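Long-range contacts in enoyl-CoA hydratase (PDB 3PE8), which probably catalyses the reversible hydration of the double bond of 2-enoyl-CoA thioesters, and carries a bound zinc ion in this crystal: residues F125-R131 with M156-Y162; D17-T21 with D47-D53; P86-D90 with L110-C114; I96-N100 with L183-A187. One frame throughout, in Å; residues are numbered along the deposited sequence. Where two conformers were deposited one is given.

Contact 1. Residues F125-R131 with M156-Y162; sequences FADTHAR and MSLTGDY. With ZN (zinc ion), chain C.
Asp127 and Ser157 meet at the middle of this contact, between the loop after strand 124-126 and helix 150-159. With CG anti to the backbone N (chi1 178°), the carboxylate of Asp127 is set between Ser157 and His129 of its own segment. Its CB lies 4.0 Å from Ser157 OG. CG continues past the serine CA, and the two oxygens then part. OD2 accepts a hydrogen bond from Ser157 OG on its anti lone pair, at 2.7 Å. That hydroxyl also bonds Tyr209 OH of the second subunit. OD1 turns back to its own chain. It accepts His129 ND1 at 2.6 Å on its syn side and His129 N at 3.0 Å from the opposite face; the second bond closes an Asx turn. Water links Asp127 N to Met156 O and Asp161 O. The backbone packs closely here, with Gly160 CA 3.4 Å from Asp127 O in a CA-H...O contact. Nearby, Ala126 CB rests 3.6 Å from Tyr162 CD1. The other ring nitrogen, His129 NE2, binds zinc at 2.3 Å, with Glu109 and two waters as further ligands. Asp127 is therefore a second-shell residue. Its carboxylate fixes the rotation of the imidazole and probably makes NE2 a stronger donor to the metal, while Ser157 ties the site to the helix and the subunit interface.

Contact 2. Residues D17-T21 with D47-D53; sequences DRVRT and DAQNDDD
Arg20 has the most surface buried in this contact, and it reaches from strand 19-24 to the C-terminal end of helix 35-50. Its CG is anti to the backbone N (chi1 -180°), which sends the chain out toward the helix, and a bend at chi3 brings NH2 to Asp51. CD passes 4.4 Å from Ala48 CB. NH2 then forms a salt bridge with Asp51 OD2 at 3.0 Å. The N-H comes down on the carboxylate from above its plane, and the two flat groups stand 75° apart. A water spans NH1 and the same OD2, so this one oxygen is held twice. Arg20 NE is bonded to Thr15 OG1, which steadies the guanidinium from the neighbouring strand.

Arg18 and Asp53 come next in buried surface. Arg18 NH2 donates to Asp52 O at 2.9 Å, with the acceptor close to the guanidinium plane. Asp53 O sits over one face, 3.6 Å above it and toward the rim. A second water joins Arg18 NH1 to Asp53 OD1. Asp55 makes a salt bridge with the same Arg18 NH2. Asp51 OD1 accepts Asp53 N at 2.9 Å in an Asx turn, which shapes the chain just after the helix.

The contact belongs to the beta-alpha-beta unit of strand 19-24, helix 35-50 and strand 56-61. Two arginines bind the acidic turn through one carboxylate and one backbone carbonyl, probably offsetting part of the negative charge that its aspartates gather at the surface.

Contact 3. Residues P86-D90 with L110-C114; sequences PKWPD and LALYC
In the loop between strands 56-61 and 95-99, Trp88 lies flat against Tyr113 of helix 106-113. The two side chains slide past each other in opposite directions, so each ring covers the root of the other. Tyr113 CB sits over the six-membered ring of the indole, 3.4 Å from its centroid. In return, Trp88 CB sits over the phenol ring, 3.7 Å from that centroid. Both are CH-pi contacts, each 11° off the ring normal. The five-membered ring and the phenol form an offset stack with centroids 4.7 Å apart and planes at 14°. Trp88 CG is anti to its own backbone nitrogen (chi1 -173°), and this lays the indole across the helix, over Tyr113 CB.

Helix 106-113 also carries Glu109, a zinc ligand. In enzymes of the crotonase fold, the start of the corresponding helix contributes to the oxyanion hole, so the pair packs on an element close to the probable active site. The Tyr113 side chain is about 9 Å from the zinc ion.

The far edge of the indole meets smaller groups. Leu110 CD2 lies in the ring plane, 4.0 Å from Trp88 CZ3. Cys114 SG approaches CH2 obliquely, as a sulfur-aromatic contact. At the other end, Pro86 CB lies 3.5 Å from Tyr113 OH. A water connects that hydroxyl to Lys87 N. Leu45 of helix 35-50 and Val95 of strand 95-99 also touch Trp88, and Trp222 of the third subunit packs on Pro86.

Contact 4. Residues I96-N100 with L183-A187; sequences IGAIN and LLTAA
Asn100 ND2 is bonded to Asp63 OD1 and more weakly to Val65 O, while the CB of the same residue packs on Leu183. Asn100 OD1 in turn accepts Gly61 N. These bonds lie on the far side of the residue from the helix and hold the amide at both ends. CG stands between the backbone N and the carbonyl carbon (chi1 58°), and this turns the amide to its polar partners. CB is left for the leucine.

Leu183 has the largest share of the buried surface. Its CG is anti to the backbone N (chi1 174°), which carries the branch to the strand. There the two methyls divide. CD2 reaches Asn100 at 3.5 Å from both CA and CB, whereas CD1 lies 4.0 Å from Ala98 CB. Ala98 CB is met by three residues of the helix. Leu183 CG comes to 3.9 Å, Ala187 CB to 4.1 Å, and Leu184 CD2 to 4.2 Å. The small side chains of Ala98 and Ala187 are consistent with the close backbone approach, their CA atoms 6.3 Å apart. Two residues earlier in the strand, Ile96 CG2 is 4.3 Å from the same Ala187 CB. No hydrogen bond crosses, and the interface is apolar packing.

Helix 183-187 runs nearly antiparallel to strand 96-99, at 164°, with axes 8.8 Å apart. The strand lies between strands 56-61 and 116-120 in the main sheet. Leu184 leans on Ile58 and Thr60 of the first, and Leu183 on Ile118 of the second, so the helix covers all three strands from one side.

From the N terminus, contact 2 closes first, joining strand 19-24 to the end of helix 35-50. Contact 3 opens at 86-90 and contact 4 at 96-100. Contact 3 then closes at 110-114, so these two cross; it ties the loop before strand 95-99 to helix 106-113. Contact 1 opens and closes (125-131 to 156-162) before the chain returns at 183-187 to complete contact 4, and so lies within its loop. It ties the loop after strand 124-126 to helix 150-159, while contact 4 ties strand 95-99 to helix 183-195. Contacts 3 and 4 touch through Cys114 SG on Gly97 CA, and contacts 1 and 4 through Phe125 on Ile99. Contacts 2 and 4 reach the same six-stranded sheet.

Contact 1. Residues F125-R131 with M156-Y162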
# COMPACT_ATOMS: atom_id res chain seq x y z
N PHE A 125 -12.00 29.25 -0.60
CA PHE A 125 -12.24 27.81 -0.72
C PHE A 125 -12.95 27.35 0.55
O PHE A 125 -12.59 27.76 1.65
CB PHE A 125 -10.90 27.08 -0.84
CG PHE A 125 -10.07 27.51 -2.00
CD1 PHE A 125 -9.21 28.61 -1.92
CD2 PHE A 125 -10.19 26.83 -3.20
CE1 PHE A 125 -8.45 28.96 -3.05
CE2 PHE A 125 -9.45 27.21 -4.30
CZ PHE A 125 -8.62 28.27 -4.22
N ALA A 126 -13.96 26.52 0.39
CA ALA A 126 -14.69 25.98 1.55
C ALA A 126 -15.29 24.64 1.30
O ALA A 126 -15.62 24.30 0.16
CB ALA A 126 -15.80 27.00 2.03
N ASP A 127 -15.42 23.86 2.38
CA ASP A 127 -16.08 22.58 2.36
C ASP A 127 -17.29 22.65 3.27
O ASP A 127 -17.13 22.74 4.50
CB ASP A 127 -15.15 21.48 2.83
CG ASP A 127 -15.84 20.13 2.88
OD1 ASP A 127 -16.89 20.01 2.24
OD2 ASP A 127 -15.41 19.21 3.59
N THR A 128 -18.48 22.63 2.70
CA THR A 128 -19.69 22.66 3.51
C THR A 128 -20.42 21.31 3.62
O THR A 128 -21.57 21.29 4.09
CB THR A 128 -20.65 23.72 3.00
OG1 THR A 128 -21.15 23.36 1.70
CG2 THR A 128 -19.96 25.08 2.98
N HIS A 129 -19.77 20.22 3.19
CA HIS A 129 -20.42 18.90 3.20
C HIS A 129 -21.05 18.64 4.54
O HIS A 129 -22.23 18.19 4.60
CB HIS A 129 -19.44 17.73 2.88
CG HIS A 129 -19.09 17.57 1.43
ND1 HIS A 129 -17.93 18.07 0.88
CD2 HIS A 129 -19.77 16.99 0.40
CE1 HIS A 129 -17.90 17.80 -0.42
NE2 HIS A 129 -18.99 17.12 -0.72
N ALA A 130 -20.33 18.86 5.62
CA ALA A 130 -20.86 18.52 6.94
C ALA A 130 -22.08 19.38 7.25
O ALA A 130 -23.11 18.86 7.68
CB ALA A 130 -19.81 18.64 8.03
N ARG A 131 -21.95 20.69 6.98
CA ARG A 131 -23.03 21.64 7.21
C ARG A 131 -24.34 21.25 6.51
O ARG A 131 -25.40 21.36 7.12
CB ARG A 131 -22.58 23.06 6.79
CG ARG A 131 -23.42 24.20 7.33
CD ARG A 131 -22.82 25.58 6.95
NE ARG A 131 -21.71 26.01 7.82
CZ ARG A 131 -20.75 26.86 7.44
NH1 ARG A 131 -20.74 27.37 6.22
NH2 ARG A 131 -19.80 27.21 8.29
N MET A 156 -10.97 23.01 7.78
CA MET A 156 -11.92 23.40 6.75
C MET A 156 -13.20 22.57 6.78
O MET A 156 -14.33 23.10 6.79
CB MET A 156 -11.28 23.29 5.37
CG MET A 156 -10.26 24.36 5.11
SD MET A 156 -9.38 24.24 3.55
CE MET A 156 -10.72 24.62 2.40
N SER A 157 -13.06 21.26 6.78
CA SER A 157 -14.22 20.37 6.69
C SER A 157 -15.13 20.41 7.90
O SER A 157 -16.35 20.31 7.79
CB SER A 157 -13.78 18.94 6.45
OG SER A 157 -13.23 18.81 5.15
N LEU A 158 -14.53 20.60 9.08
CA LEU A 158 -15.33 20.56 10.30
C LEU A 158 -15.95 21.93 10.65
O LEU A 158 -17.00 21.97 11.29
CB LEU A 158 -14.50 20.02 11.45
CG LEU A 158 -13.89 18.65 11.16
CD1 LEU A 158 -12.98 18.26 12.34
CD2 LEU A 158 -14.97 17.59 10.75
N THR A 159 -15.30 23.03 10.25
CA THR A 159 -15.84 24.38 10.48
C THR A 159 -16.76 24.86 9.37
O THR A 159 -17.72 25.58 9.66
CB THR A 159 -14.74 25.47 10.67
OG1 THR A 159 -14.01 25.62 9.45
CG2 THR A 159 -13.79 25.16 11.89
N GLY A 160 -16.46 24.49 8.13
CA GLY A 160 -17.11 25.04 6.96
C GLY A 160 -16.67 26.44 6.59
O GLY A 160 -17.27 27.06 5.70
N ASP A 161 -15.65 26.97 7.27
CA ASP A 161 -15.19 28.34 7.07
C ASP A 161 -14.40 28.47 5.76
O ASP A 161 -13.74 27.52 5.28
CB ASP A 161 -14.23 28.80 8.19
CG ASP A 161 -14.85 28.93 9.58
OD1 ASP A 161 -16.08 29.12 9.74
OD2 ASP A 161 -14.01 28.89 10.53
N TYR A 162 -14.38 29.68 5.23
CA TYR A 162 -13.60 29.96 4.05
C TYR A 162 -12.10 30.02 4.34
O TYR A 162 -11.65 30.57 5.39
CB TYR A 162 -13.99 31.29 3.43
CG TYR A 162 -15.26 31.31 2.64
CD1 TYR A 162 -15.39 30.55 1.49
CD2 TYR A 162 -16.29 32.16 3.01
CE1 TYR A 162 -16.54 30.58 0.73
CE2 TYR A 162 -17.48 32.20 2.22
CZ TYR A 162 -17.56 31.41 1.09
OH TYR A 162 -18.71 31.44 0.32
ZN ZN C . -18.95 16.63 -3.01
O HOH W 1 -14.28 24.99 4.70
O HOH W 2 -18.64 21.81 6.70
O HOH W 3 -17.48 19.23 5.49
O HOH W 4 -18.61 28.96 4.23
O HOH W 5 -20.51 18.15 -3.55
O HOH W 6 -19.55 14.90 -3.43

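Contact 2. Residues D17-T21 with D47-D53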
# COMPACT_ATOMS: atom_id res chain seq x y z
N ASP A 17 -4.17 29.63 -29.30
CA ASP A 17 -2.78 29.29 -29.07
C ASP A 17 -2.62 27.92 -28.41
O ASP A 17 -1.75 27.70 -27.52
CB ASP A 17 -2.07 30.41 -28.31
CG ASP A 17 -2.02 31.71 -29.07
OD1 ASP A 17 -2.33 31.72 -30.27
OD2 ASP A 17 -1.69 32.73 -28.42
N ARG A 18 -3.49 27.00 -28.86
CA ARG A 18 -3.49 25.59 -28.46
C ARG A 18 -3.93 25.37 -27.03
O ARG A 18 -3.71 24.31 -26.46
CB ARG A 18 -2.16 24.90 -28.80
CG ARG A 18 -1.74 25.07 -30.28
CD ARG A 18 -0.53 24.21 -30.66
NE ARG A 18 -0.78 22.80 -30.32
CZ ARG A 18 -1.50 21.95 -31.03
NH1 ARG A 18 -2.04 22.28 -32.21
NH2 ARG A 18 -1.69 20.72 -30.56
N VAL A 19 -4.58 26.40 -26.46
CA VAL A 19 -5.12 26.33 -25.11
C VAL A 19 -6.63 26.45 -25.16
O VAL A 19 -7.16 27.38 -25.75
CB VAL A 19 -4.51 27.44 -24.23
CG1 VAL A 19 -5.10 27.37 -22.78
CG2 VAL A 19 -2.96 27.37 -24.21
N ARG A 20 -7.32 25.46 -24.57
CA ARG A 20 -8.79 25.47 -24.56
C ARG A 20 -9.24 25.91 -23.18
O ARG A 20 -8.90 25.27 -22.19
CB ARG A 20 -9.37 24.11 -24.87
CG ARG A 20 -10.92 24.17 -24.86
CD ARG A 20 -11.55 23.11 -25.65
NE ARG A 20 -11.22 23.22 -27.06
CZ ARG A 20 -11.45 22.27 -27.94
NH1 ARG A 20 -12.03 21.12 -27.53
NH2 ARG A 20 -11.12 22.43 -29.23
N THR A 21 -9.99 27.01 -23.12
CA THR A 21 -10.55 27.50 -21.89
C THR A 21 -12.01 27.07 -21.81
O THR A 21 -12.80 27.32 -22.74
CB THR A 21 -10.44 29.03 -21.79
OG1 THR A 21 -9.06 29.46 -21.95
CG2 THR A 21 -10.96 29.54 -20.43
N ASP A 47 -13.42 15.75 -24.77
CA ASP A 47 -13.27 16.25 -26.13
C ASP A 47 -11.92 16.96 -26.28
O ASP A 47 -11.24 16.81 -27.31
CB ASP A 47 -14.43 17.19 -26.51
CG ASP A 47 -15.73 16.46 -26.86
OD1 ASP A 47 -15.77 15.23 -27.07
OD2 ASP A 47 -16.76 17.15 -26.95
N ALA A 48 -11.51 17.73 -25.25
CA ALA A 48 -10.23 18.42 -25.27
C ALA A 48 -9.08 17.40 -25.33
O ALA A 48 -8.14 17.58 -26.08
CB ALA A 48 -10.09 19.34 -24.03
N GLN A 49 -9.20 16.33 -24.57
CA GLN A 49 -8.18 15.28 -24.58
C GLN A 49 -8.02 14.68 -25.97
O GLN A 49 -6.90 14.36 -26.40
CB GLN A 49 -8.54 14.19 -23.56
CG GLN A 49 -7.59 13.02 -23.58
CD GLN A 49 -6.19 13.38 -23.17
OE1 GLN A 49 -5.98 14.25 -22.33
NE2 GLN A 49 -5.20 12.65 -23.70
N ASN A 50 -9.14 14.50 -26.66
CA ASN A 50 -9.16 13.86 -27.98
C ASN A 50 -8.85 14.79 -29.17
O ASN A 50 -8.61 14.32 -30.29
CB ASN A 50 -10.53 13.19 -28.21
CG ASN A 50 -10.79 12.05 -27.24
OD1 ASN A 50 -9.86 11.42 -26.75
ND2 ASN A 50 -12.08 11.81 -26.94
N ASP A 51 -8.81 16.09 -28.92
CA ASP A 51 -8.69 17.07 -29.97
C ASP A 51 -7.23 17.42 -30.18
O ASP A 51 -6.58 18.01 -29.31
CB ASP A 51 -9.49 18.34 -29.63
CG ASP A 51 -9.65 19.28 -30.81
OD1 ASP A 51 -8.77 19.26 -31.72
OD2 ASP A 51 -10.68 20.00 -30.85
N ASP A 52 -6.70 17.07 -31.35
CA ASP A 52 -5.30 17.32 -31.65
C ASP A 52 -4.93 18.81 -31.74
O ASP A 52 -3.75 19.12 -31.72
CB ASP A 52 -4.89 16.61 -32.96
CG ASP A 52 -4.83 15.08 -32.83
OD1 ASP A 52 -4.92 14.55 -31.71
OD2 ASP A 52 -4.67 14.39 -33.86
N ASP A 53 -5.92 19.70 -31.80
CA ASP A 53 -5.69 21.15 -31.79
C ASP A 53 -5.43 21.72 -30.38
O ASP A 53 -5.09 22.90 -30.25
CB ASP A 53 -6.86 21.89 -32.43
CG ASP A 53 -7.06 21.52 -33.92
OD1 ASP A 53 -6.06 21.23 -34.62
OD2 ASP A 53 -8.22 21.52 -34.37
O HOH W 7 -3.45 21.00 -34.40
O HOH W 8 -13.00 19.23 -29.62

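Contact 3. Residues P86-D90 with L110-C114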
# COMPACT_ATOMS: atom_id res chain seq x y z
N PRO A 86 -17.61 9.49 -9.32
CA PRO A 86 -16.78 10.48 -9.99
C PRO A 86 -16.86 10.36 -11.52
O PRO A 86 -17.12 9.28 -12.04
CB PRO A 86 -15.36 10.20 -9.46
CG PRO A 86 -15.40 8.79 -9.04
CD PRO A 86 -16.79 8.50 -8.59
N LYS A 87 -16.73 11.51 -12.18
CA LYS A 87 -16.86 11.63 -13.63
C LYS A 87 -15.64 12.26 -14.33
O LYS A 87 -15.56 12.23 -15.55
CB LYS A 87 -18.05 12.55 -13.93
CG LYS A 87 -19.41 12.04 -13.42
CD LYS A 87 -19.89 10.84 -14.18
CE LYS A 87 -21.22 10.36 -13.59
NZ LYS A 87 -21.63 9.07 -14.14
N TRP A 88 -14.70 12.83 -13.58
CA TRP A 88 -13.59 13.52 -14.23
C TRP A 88 -12.78 12.48 -14.97
O TRP A 88 -12.35 11.50 -14.35
CB TRP A 88 -12.73 14.22 -13.18
CG TRP A 88 -11.65 15.11 -13.72
CD1 TRP A 88 -10.49 14.71 -14.35
CD2 TRP A 88 -11.61 16.53 -13.67
NE1 TRP A 88 -9.73 15.81 -14.69
CE2 TRP A 88 -10.40 16.94 -14.27
CE3 TRP A 88 -12.45 17.50 -13.12
CZ2 TRP A 88 -10.03 18.28 -14.35
CZ3 TRP A 88 -12.10 18.81 -13.20
CH2 TRP A 88 -10.88 19.20 -13.79
N PRO A 89 -12.57 12.66 -16.29
CA PRO A 89 -11.97 11.62 -17.14
C PRO A 89 -10.45 11.52 -17.05
O PRO A 89 -9.79 12.43 -16.55
CB PRO A 89 -12.39 12.07 -18.55
CG PRO A 89 -12.43 13.55 -18.45
CD PRO A 89 -13.02 13.82 -17.09
N ASP A 90 -9.89 10.39 -17.47
CA ASP A 90 -8.46 10.24 -17.56
C ASP A 90 -7.95 11.16 -18.67
O ASP A 90 -8.45 11.14 -19.79
CB ASP A 90 -8.06 8.79 -17.87
CG ASP A 90 -6.55 8.58 -17.87
OD1 ASP A 90 -5.85 9.19 -17.04
OD2 ASP A 90 -6.07 7.76 -18.69
N LEU A 110 -13.92 20.07 -7.71
CA LEU A 110 -13.47 20.38 -9.09
C LEU A 110 -12.09 21.01 -9.10
O LEU A 110 -11.21 20.62 -9.88
CB LEU A 110 -14.46 21.28 -9.83
CG LEU A 110 -15.70 20.75 -10.49
CD1 LEU A 110 -16.23 21.87 -11.42
CD2 LEU A 110 -15.50 19.45 -11.29
N ALA A 111 -11.85 21.97 -8.20
CA ALA A 111 -10.54 22.60 -8.12
C ALA A 111 -9.46 21.59 -7.80
O ALA A 111 -8.37 21.65 -8.35
CB ALA A 111 -10.56 23.77 -7.09
N LEU A 112 -9.75 20.68 -6.86
CA LEU A 112 -8.82 19.65 -6.41
C LEU A 112 -8.44 18.64 -7.52
O LEU A 112 -7.41 18.00 -7.41
CB LEU A 112 -9.38 18.92 -5.18
CG LEU A 112 -9.39 19.76 -3.90
CD1 LEU A 112 -10.28 19.08 -2.81
CD2 LEU A 112 -8.00 20.02 -3.34
N TYR A 113 -9.29 18.47 -8.52
CA TYR A 113 -8.97 17.62 -9.67
C TYR A 113 -7.93 18.25 -10.61
O TYR A 113 -7.28 17.54 -11.36
CB TYR A 113 -10.20 17.34 -10.53
CG TYR A 113 -11.11 16.24 -10.07
CD1 TYR A 113 -10.71 14.94 -10.05
CD2 TYR A 113 -12.41 16.53 -9.69
CE1 TYR A 113 -11.55 13.92 -9.66
CE2 TYR A 113 -13.27 15.52 -9.30
CZ TYR A 113 -12.84 14.23 -9.27
OH TYR A 113 -13.72 13.23 -8.87
N CYS A 114 -7.85 19.57 -10.62
CA CYS A 114 -6.93 20.23 -11.56
C CYS A 114 -5.47 19.89 -11.27
O CYS A 114 -5.10 19.69 -10.12
CB CYS A 114 -7.12 21.74 -11.53
SG CYS A 114 -8.76 22.31 -12.07
O HOH W 9 -15.91 13.75 -10.65

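Contact 4. Residues I96-N100 with L183-A187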
# COMPACT_ATOMS: atom_id res chain seq x y z
N ILE A 96 -5.34 23.41 -15.94
CA ILE A 96 -5.02 24.54 -15.05
C ILE A 96 -6.35 25.09 -14.57
O ILE A 96 -7.22 25.43 -15.39
CB ILE A 96 -4.28 25.67 -15.77
CG1 ILE A 96 -2.92 25.21 -16.23
CG2 ILE A 96 -4.16 26.93 -14.81
CD1 ILE A 96 -2.30 26.10 -17.35
N GLY A 97 -6.55 25.12 -13.26
CA GLY A 97 -7.74 25.78 -12.69
C GLY A 97 -7.42 27.21 -12.38
O GLY A 97 -6.47 27.48 -11.60
N ALA A 98 -8.18 28.15 -12.97
CA ALA A 98 -8.03 29.59 -12.69
C ALA A 98 -9.20 29.96 -11.81
O ALA A 98 -10.34 30.15 -12.27
CB ALA A 98 -8.00 30.40 -14.00
N ILE A 99 -8.93 29.97 -10.51
CA ILE A 99 -10.02 30.11 -9.52
C ILE A 99 -10.31 31.58 -9.30
O ILE A 99 -9.52 32.30 -8.65
CB ILE A 99 -9.65 29.43 -8.22
CG1 ILE A 99 -9.10 28.00 -8.44
CG2 ILE A 99 -10.90 29.40 -7.30
CD1 ILE A 99 -10.06 27.09 -9.27
N ASN A 100 -11.46 32.03 -9.80
CA ASN A 100 -11.82 33.44 -9.88
C ASN A 100 -12.64 33.96 -8.70
O ASN A 100 -12.89 35.15 -8.60
CB ASN A 100 -12.60 33.71 -11.16
CG ASN A 100 -13.86 32.86 -11.27
OD1 ASN A 100 -13.77 31.63 -11.38
ND2 ASN A 100 -15.04 33.50 -11.21
N LEU A 183 -6.06 37.35 -13.63
CA LEU A 183 -6.18 35.91 -13.42
C LEU A 183 -6.00 35.12 -14.71
O LEU A 183 -5.15 34.22 -14.78
CB LEU A 183 -7.56 35.57 -12.82
CG LEU A 183 -7.81 34.06 -12.70
CD1 LEU A 183 -6.77 33.45 -11.81
CD2 LEU A 183 -9.25 33.78 -12.17
N LEU A 184 -6.80 35.40 -15.73
CA LEU A 184 -6.66 34.64 -16.98
C LEU A 184 -5.37 35.00 -17.74
O LEU A 184 -4.79 34.13 -18.35
CB LEU A 184 -7.90 34.74 -17.87
CG LEU A 184 -9.05 33.74 -17.53
CD1 LEU A 184 -8.72 32.27 -17.96
CD2 LEU A 184 -9.45 33.74 -16.11
N THR A 185 -4.89 36.24 -17.63
CA THR A 185 -3.54 36.57 -18.08
C THR A 185 -2.50 35.61 -17.49
O THR A 185 -1.65 35.04 -18.20
CB THR A 185 -3.20 38.03 -17.69
OG1 THR A 185 -4.16 38.88 -18.26
CG2 THR A 185 -1.78 38.42 -18.21
N ALA A 186 -2.54 35.41 -16.17
CA ALA A 186 -1.61 34.53 -15.53
C ALA A 186 -1.73 33.10 -15.93
O ALA A 186 -0.71 32.38 -16.07
CB ALA A 186 -1.74 34.64 -13.97
N ALA A 187 -2.97 32.62 -16.04
CA ALA A 187 -3.21 31.25 -16.46
C ALA A 187 -2.70 31.01 -17.88
O ALA A 187 -2.10 29.97 -18.15
CB ALA A 187 -4.66 30.90 -16.35